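Local atomic coordinates of NS6 protease (Murine norovirus 1, PDB entry 4ASH), a protein that probably cleaves the viral polyprotein, acting as a cysteine protease with a trypsin-like fold. Residues 7-11 with 87-91; 28-33 with 140-144; 74-78 with 172-176. The protein carries 1 engineered substitution. All blocks are in the same frame, centred on the assembly; numbering follows the deposited sequence.

Interaction 1: 7-11 with 87-91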
loop_
_atom_site.group_PDB
_atom_site.type_symbol
_atom_site.label_atom_id
_atom_site.label_comp_id
_atom_site.label_asym_id
_atom_site.label_seq_id
_atom_site.Cartn_x
_atom_site.Cartn_y
_atom_site.Cartn_z
ATOM N N ILE A 7 7.798 1.001 12.757
ATOM C CA ILE A 7 7.189 0.691 11.468
ATOM C C ILE A 7 7.203 1.911 10.544
ATOM O O ILE A 7 7.239 1.784 9.321
ATOM C CB ILE A 7 5.740 0.184 11.640
ATOM C CG1 ILE A 7 5.288 -0.614 10.414
ATOM C CG2 ILE A 7 4.790 1.345 11.930
ATOM C CD1 ILE A 7 3.982 -1.355 10.616
ATOM N N TRP A 8 7.165 3.101 11.127
ATOM C CA TRP A 8 7.099 4.309 10.321
ATOM C C TRP A 8 8.360 4.582 9.495
ATOM O O TRP A 8 8.293 5.218 8.446
ATOM C CB TRP A 8 6.786 5.516 11.213
ATOM C CG TRP A 8 5.376 5.519 11.706
ATOM C CD1 TRP A 8 4.916 5.042 12.900
ATOM C CD2 TRP A 8 4.237 5.998 10.997
ATOM N NE1 TRP A 8 3.553 5.199 12.980
ATOM C CE2 TRP A 8 3.108 5.784 11.824
ATOM C CE3 TRP A 8 4.054 6.580 9.745
ATOM C CZ2 TRP A 8 1.823 6.164 11.448
ATOM C CZ3 TRP A 8 2.764 6.961 9.370
ATOM C CH2 TRP A 8 1.672 6.746 10.218
ATOM N N SER A 9 9.516 4.105 9.951
ATOM C CA SER A 9 10.735 4.359 9.193
ATOM C C SER A 9 10.727 3.581 7.877
ATOM O O SER A 9 11.552 3.850 6.994
ATOM C CB SER A 9 11.985 4.012 10.011
ATOM O OG SER A 9 12.200 2.620 10.006
ATOM N N ARG A 10 9.761 2.662 7.748
ATOM C CA ARG A 10 9.549 1.852 6.544
ATOM C C ARG A 10 8.788 2.608 5.461
ATOM O O ARG A 10 8.757 2.175 4.302
ATOM C CB ARG A 10 8.727 0.590 6.858
ATOM C CG ARG A 10 9.366 -0.448 7.769
ATOM C CD ARG A 10 8.377 -1.594 7.958
ATOM N NE ARG A 10 8.831 -2.548 8.960
ATOM C CZ ARG A 10 9.194 -3.797 8.701
ATOM N NH1 ARG A 10 9.122 -4.284 7.463
ATOM N NH2 ARG A 10 9.602 -4.567 9.695
ATOM N N VAL A 11 8.143 3.715 5.844
ATOM C CA VAL A 11 7.352 4.510 4.914
ATOM C C VAL A 11 8.237 5.652 4.433
ATOM O O VAL A 11 8.706 6.464 5.239
ATOM C CB VAL A 11 6.071 5.062 5.579
ATOM C CG1 VAL A 11 5.225 5.832 4.566
ATOM C CG2 VAL A 11 5.241 3.920 6.183
ATOM N N VAL A 87 -4.218 3.075 8.009
ATOM C CA VAL A 87 -3.432 3.609 6.911
ATOM C C VAL A 87 -2.320 4.438 7.537
ATOM O O VAL A 87 -2.592 5.412 8.242
ATOM C CB VAL A 87 -4.236 4.514 5.966
ATOM C CG1 VAL A 87 -3.419 4.796 4.725
ATOM C CG2 VAL A 87 -5.553 3.849 5.567
ATOM N N LEU A 88 -1.076 4.037 7.299
ATOM C CA LEU A 88 0.071 4.757 7.848
ATOM C C LEU A 88 0.436 5.889 6.904
ATOM O O LEU A 88 1.324 5.763 6.066
ATOM C CB LEU A 88 1.254 3.812 8.019
ATOM C CG LEU A 88 1.008 2.523 8.806
ATOM C CD1 LEU A 88 2.332 1.755 8.993
ATOM C CD2 LEU A 88 0.359 2.804 10.145
ATOM N N VAL A 89 -0.297 6.994 7.004
ATOM C CA VAL A 89 -0.037 8.143 6.139
ATOM C C VAL A 89 1.120 8.972 6.666
ATOM O O VAL A 89 1.086 9.434 7.805
ATOM C CB VAL A 89 -1.256 9.062 6.041
ATOM C CG1 VAL A 89 -0.905 10.322 5.275
ATOM C CG2 VAL A 89 -2.407 8.340 5.363
ATOM N N LYS A 90 2.136 9.159 5.839
ATOM C CA LYS A 90 3.115 10.219 6.120
ATOM C C LYS A 90 2.827 11.395 5.228
ATOM O O LYS A 90 2.431 11.219 4.081
ATOM C CB LYS A 90 4.536 9.751 5.833
ATOM C CG LYS A 90 5.187 8.998 6.965
ATOM C CD LYS A 90 6.698 8.946 6.740
ATOM C CE LYS A 90 7.393 8.220 7.866
ATOM N NZ LYS A 90 8.839 8.029 7.547
ATOM N N ARG A 91 3.058 12.602 5.750
ATOM C CA ARG A 91 3.001 13.811 4.945
ATOM C C ARG A 91 4.429 14.282 4.708
ATOM O O ARG A 91 5.343 13.849 5.405
ATOM C CB ARG A 91 2.175 14.873 5.658
ATOM C CG ARG A 91 0.692 14.490 5.841
ATOM C CD ARG A 91 -0.112 14.700 4.562
ATOM N NE ARG A 91 -1.266 13.795 4.425
ATOM C CZ ARG A 91 -2.439 13.938 5.037
ATOM N NH1 ARG A 91 -2.651 14.943 5.878
ATOM N NH2 ARG A 91 -3.411 13.049 4.818
#

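Interaction 2: 28-33 with 140-144. Engineered in segment 140-144: Ala141 (natural residue Cys).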
loop_
_atom_site.group_PDB
_atom_site.type_symbol
_atom_site.label_atom_id
_atom_site.label_comp_id
_atom_site.label_asym_id
_atom_site.label_seq_id
_atom_site.Cartn_x
_atom_site.Cartn_y
_atom_site.Cartn_z
ATOM N N ILE A 28 7.073 -1.928 -1.643
ATOM C CA ILE A 28 5.808 -1.858 -2.363
ATOM C C ILE A 28 5.313 -0.411 -2.468
ATOM O O ILE A 28 5.591 0.417 -1.594
ATOM C CB ILE A 28 4.715 -2.754 -1.729
ATOM C CG1 ILE A 28 4.321 -2.269 -0.318
ATOM C CG2 ILE A 28 5.170 -4.215 -1.747
ATOM C CD1 ILE A 28 3.156 -3.098 0.306
ATOM N N THR A 29 4.583 -0.115 -3.540
ATOM C CA THR A 29 4.087 1.242 -3.762
ATOM C C THR A 29 2.884 1.186 -4.709
ATOM O O THR A 29 2.503 0.120 -5.191
ATOM C CB THR A 29 5.200 2.162 -4.350
ATOM O OG1 THR A 29 4.739 3.525 -4.416
ATOM C CG2 THR A 29 5.590 1.713 -5.742
ATOM N N ALA A 30 2.297 2.345 -4.976
ATOM C CA ALA A 30 1.251 2.479 -5.970
ATOM C C ALA A 30 1.907 2.677 -7.331
ATOM O O ALA A 30 2.746 3.556 -7.499
ATOM C CB ALA A 30 0.365 3.672 -5.632
ATOM N N LYS A 31 1.533 1.861 -8.305
ATOM C CA LYS A 31 2.084 1.994 -9.647
ATOM C C LYS A 31 2.046 3.432 -10.174
ATOM O O LYS A 31 3.028 3.927 -10.750
ATOM C CB LYS A 31 1.374 1.043 -10.623
ATOM C CG LYS A 31 2.032 1.019 -11.994
ATOM C CD LYS A 31 1.333 0.068 -12.943
ATOM C CE LYS A 31 2.067 0.011 -14.275
ATOM N NZ LYS A 31 1.647 -1.168 -15.086
ATOM N N HIS A 32 0.930 4.120 -9.946
ATOM C CA HIS A 32 0.744 5.443 -10.535
ATOM C C HIS A 32 1.631 6.544 -9.955
ATOM O O HIS A 32 1.694 7.628 -10.533
ATOM C CB HIS A 32 -0.731 5.872 -10.533
ATOM C CG HIS A 32 -1.236 6.351 -9.212
ATOM N ND1 HIS A 32 -1.808 5.514 -8.275
ATOM C CD2 HIS A 32 -1.298 7.598 -8.682
ATOM C CE1 HIS A 32 -2.181 6.219 -7.223
ATOM N NE2 HIS A 32 -1.889 7.492 -7.448
ATOM N N VAL A 33 2.312 6.282 -8.837
ATOM C CA VAL A 33 3.198 7.298 -8.269
ATOM C C VAL A 33 4.665 7.006 -8.564
ATOM O O VAL A 33 5.520 7.874 -8.408
ATOM C CB VAL A 33 3.025 7.488 -6.734
ATOM C CG1 VAL A 33 1.568 7.745 -6.363
ATOM C CG2 VAL A 33 3.598 6.302 -5.958
ATOM N N ASP A 140 -0.879 11.216 -0.893
ATOM C CA ASP A 140 -0.806 10.126 0.086
ATOM C C ASP A 140 -0.666 8.745 -0.545
ATOM O O ASP A 140 -0.356 7.788 0.168
ATOM C CB ASP A 140 -2.035 10.084 0.997
ATOM C CG ASP A 140 -2.117 11.245 1.973
ATOM O OD1 ASP A 140 -1.123 11.986 2.171
ATOM O OD2 ASP A 140 -3.199 11.386 2.566
ATOM N N ALA A 141 -0.892 8.620 -1.852
ATOM C CA ALA A 141 -0.848 7.292 -2.484
ATOM C C ALA A 141 0.491 6.591 -2.264
ATOM O O ALA A 141 1.559 7.203 -2.349
ATOM C CB ALA A 141 -1.165 7.372 -3.966
ATOM N N GLY A 142 0.405 5.291 -2.005
ATOM C CA GLY A 142 1.573 4.478 -1.719
ATOM C C GLY A 142 1.738 4.124 -0.257
ATOM O O GLY A 142 2.463 3.183 0.068
ATOM N N CYS A 143 1.119 4.887 0.638
ATOM C CA CYS A 143 1.196 4.588 2.064
ATOM C C CYS A 143 0.514 3.249 2.372
ATOM O O CYS A 143 -0.517 2.899 1.763
ATOM C CB CYS A 143 0.610 5.721 2.904
ATOM S SG CYS A 143 1.632 7.235 2.866
ATOM N N PRO A 144 1.094 2.468 3.286
ATOM C CA PRO A 144 0.573 1.117 3.530
ATOM C C PRO A 144 -0.685 1.055 4.399
ATOM O O PRO A 144 -0.904 1.890 5.270
ATOM C CB PRO A 144 1.739 0.445 4.265
ATOM C CG PRO A 144 2.307 1.587 5.085
ATOM C CD PRO A 144 2.266 2.768 4.134
#

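Interaction 3: 74-78 with 172-176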
loop_
_atom_site.group_PDB
_atom_site.type_symbol
_atom_site.label_atom_id
_atom_site.label_comp_id
_atom_site.label_asym_id
_atom_site.label_seq_id
_atom_site.Cartn_x
_atom_site.Cartn_y
_atom_site.Cartn_z
ATOM N N VAL A 74 4.701 -9.864 7.025
ATOM C CA VAL A 74 3.782 -10.565 6.151
ATOM C C VAL A 74 3.078 -9.577 5.223
ATOM O O VAL A 74 2.568 -8.554 5.673
ATOM C CB VAL A 74 2.716 -11.286 6.983
ATOM C CG1 VAL A 74 1.607 -11.815 6.102
ATOM C CG2 VAL A 74 3.350 -12.422 7.775
ATOM N N LEU A 75 3.074 -9.885 3.930
ATOM C CA LEU A 75 2.232 -9.168 2.973
ATOM C C LEU A 75 1.057 -10.068 2.592
ATOM O O LEU A 75 1.251 -11.159 2.046
ATOM C CB LEU A 75 3.037 -8.798 1.724
ATOM C CG LEU A 75 2.270 -8.247 0.519
ATOM C CD1 LEU A 75 1.581 -6.938 0.868
ATOM C CD2 LEU A 75 3.208 -8.065 -0.664
ATOM N N GLU A 76 -0.153 -9.610 2.907
ATOM C CA GLU A 76 -1.378 -10.315 2.533
ATOM C C GLU A 76 -2.039 -9.679 1.321
ATOM O O GLU A 76 -1.798 -8.522 1.016
ATOM C CB GLU A 76 -2.349 -10.333 3.713
ATOM C CG GLU A 76 -2.003 -11.415 4.740
ATOM C CD GLU A 76 -3.018 -11.514 5.867
ATOM O OE1 GLU A 76 -3.947 -10.675 5.923
ATOM O OE2 GLU A 76 -2.886 -12.433 6.702
ATOM N N ASN A 77 -2.864 -10.447 0.623
ATOM C CA ASN A 77 -3.670 -9.920 -0.461
ATOM C C ASN A 77 -4.979 -9.398 0.116
ATOM O O ASN A 77 -6.017 -10.084 0.065
ATOM C CB ASN A 77 -3.971 -11.037 -1.475
ATOM C CG ASN A 77 -4.662 -10.516 -2.715
ATOM O OD1 ASN A 77 -4.407 -9.398 -3.161
ATOM N ND2 ASN A 77 -5.535 -11.331 -3.291
ATOM N N GLY A 78 -4.947 -8.188 0.670
ATOM C CA GLY A 78 -6.100 -7.674 1.374
ATOM C C GLY A 78 -6.351 -8.436 2.663
ATOM O O GLY A 78 -5.485 -9.163 3.152
ATOM N N ALA A 172 -4.874 -0.673 -3.136
ATOM C CA ALA A 172 -4.525 -1.656 -4.149
ATOM C C ALA A 172 -3.881 -2.838 -3.449
ATOM O O ALA A 172 -3.120 -2.658 -2.499
ATOM C CB ALA A 172 -3.587 -1.053 -5.183
ATOM N N THR A 173 -4.235 -4.046 -3.890
ATOM C CA THR A 173 -3.642 -5.264 -3.343
ATOM C C THR A 173 -2.845 -5.988 -4.419
ATOM O O THR A 173 -2.945 -5.673 -5.601
ATOM C CB THR A 173 -4.718 -6.188 -2.769
ATOM O OG1 THR A 173 -5.646 -6.532 -3.805
ATOM C CG2 THR A 173 -5.473 -5.485 -1.645
ATOM N N HIS A 174 -2.053 -6.978 -4.014
ATOM C CA HIS A 174 -1.067 -7.557 -4.924
ATOM C C HIS A 174 -1.572 -8.642 -5.875
ATOM O O HIS A 174 -0.966 -8.891 -6.922
ATOM C CB HIS A 174 0.143 -8.076 -4.139
ATOM C CG HIS A 174 -0.092 -9.384 -3.449
ATOM N ND1 HIS A 174 -0.117 -10.593 -4.120
ATOM C CD2 HIS A 174 -0.292 -9.680 -2.143
ATOM C CE1 HIS A 174 -0.330 -11.570 -3.258
ATOM N NE2 HIS A 174 -0.432 -11.044 -2.045
ATOM N N GLY A 175 -2.670 -9.283 -5.514
ATOM C CA GLY A 175 -3.138 -10.434 -6.272
ATOM C C GLY A 175 -4.344 -10.163 -7.154
ATOM O O GLY A 175 -4.971 -9.095 -7.075
ATOM N N GLU A 176 -4.641 -11.125 -8.019
ATOM C CA GLU A 176 -5.914 -11.138 -8.716
ATOM C C GLU A 176 -6.766 -12.224 -8.100
ATOM O O GLU A 176 -6.266 -13.289 -7.730
ATOM C CB GLU A 176 -5.726 -11.367 -10.219
ATOM C CG GLU A 176 -5.207 -10.151 -10.938
ATOM C CD GLU A 176 -5.404 -10.210 -12.437
ATOM O OE1 GLU A 176 -6.547 -9.993 -12.896
ATOM O OE2 GLU A 176 -4.412 -10.473 -13.151
HETATM O O HOH W 1 -0.036 -12.654 0.124
HETATM O O HOH W 2 -1.777 -6.752 -1.030
#

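Interaction 1: 7-11 with 87-91
Trp8 and Leu88 have CA atoms 7.5 Å apart, where the 3-10 turn 7-10 passes the last residues of strand 84-90; further on, Val11 comes nearest to Lys90. The indole of Trp8 lies over the bend of the strand. CB of Leu88 sits over one face of its six-membered ring, 4.0 Å from the centroid, in a CH-pi contact. Val89 O and Lys90 CG meet the same ring at its edge, and Val89 O comes within 3.4 Å of Trp8 CZ3. The two methyls of Leu88 part company: CD2 reaches Trp8 CZ2, while CD1 touches Ile7 CG2 at 3.9 Å. The Lys90 chain is extended beyond CG and runs between the Trp8 edge and Val11 CG1. This carries NZ to two backbone carbonyls, those of Trp8 and Val11. NZ donates to Val11 O at 2.8 Å, in the plane of that carbonyl. It also donates to Trp8 O at 3.0 Å, here from 42° above the plane. Trp8 O takes a second bond from Val11 N, which comes to the other face. Pro144 and Phe20 pack around the apolar side. The aliphatic part of Lys90 is thus used as packing and its ammonium as a clamp on two backbone carbonyls, which would fix the end of the turn just as strand 11-14 begins.

Interaction 2: 28-33 with 140-144
Ala141 and Val33 meet through apolar atoms, with Ala141 CB 3.7 Å from Val33 CG1. Ala30 CB also lies near Ala141 CB, at 4.3 Å. Ala141 is engineered; the natural residue is Cys. Contact with a ring comes next. Ala141 CB approaches the His32 imidazole obliquely and stands 3.6 Å from both NE2 and CE1. The His32 torsion places CG between the backbone N and the carbonyl carbon (chi1 78°), which swings the ring toward 140-144. Val33 CG1 covers one face of the ring near its rim. The ring is also held from outside the contact, by a hydrogen bond between ND1 and Asp56 OD2. Backbone packing makes up the rest. Gly142 CA lies 4.0 Å from Ala30 N, a buried atom without a partner in the model, and 4.3 Å from Thr29 OG1, which is bonded to Trp18 O. Gly142 has a positive phi of 104° in a type II turn, closed by Cys143 N to Asp140 O at 3.3 Å. Ala141 also bonds through its backbone to Trp18. Histidine bonded to aspartate, facing the position of a natural cysteine on a tight turn, is consistent with the catalytic triad of a chymotrypsin-like cysteine protease, set where strand 26-30 of one sheet meets the turn leading into the other.

Interaction 3: 74-78 with 172-176
Asn77 and Gly175 are joined by a direct hydrogen bond: Gly175 N donates to Asn77 OD1 at 2.9 Å. The N-H points at the oxygen with an angle of 149°, yet the nitrogen stands 61° out of the amide plane. The bond therefore does not lie on a lone pair. Asn77 has CG anti to its own backbone N (chi1 -173°), and this lays the side chain across segment 172-176. CB of Asn77 packs on the His174 ring, 3.6 Å from NE2. OD1 of the same residue sits over the centre of that ring, 4.2 Å above its plane. Leu75 runs past the imidazole the other way, with CG 4.0 Å from His174 CD2. The Thr173 methyl CG2 rests against the backbone of Gly78.

Two waters form the next layer. One gives a proton to Leu75 O at 2.8 Å and is bonded to His174 NE2 at 2.7 Å. The other donates to Glu76 O at 2.7 Å and accepts from His174 N at 3.0 Å. Glu76 O also accepts a weak bond from Gly78 N, which closes an inverse gamma turn centred on Asn77.

Further out, Glu76 is tied by a salt bridge to Lys149 and by a hydrogen bond to Tyr147. Backbone bonds join Glu76 and Gly78 to strand 152-162, and Thr173 to His117 of strand 114-123. Both segments are thereby set on the same sheet before they meet. The contact is mostly polar. One amide oxygen and two waters do the joining, and the apolar part is small. His174 is bridged at both its backbone N and its ring NE2, which would limit how far it can turn.

Interaction 2 is the buried one of the three, while interactions 1 and 3 are partly open. The 140-144 turn touches interaction 1, through a salt bridge between Arg91 and Asp140 and a probable backbone bond from Leu88 to Pro144. Interaction 3 reaches interaction 2 more lightly, by packing of Leu75 on Ile28. Interactions 1 and 3 do not touch, lie on opposite sides of the chain's centre, and reach the same sheet. Their chemistry follows their place: interaction 1 combines an aromatic face with a lysine clamp, interaction 2 is close apolar packing at the probable active site, and interaction 3 joins its segments by an amide oxygen and two bridging waters.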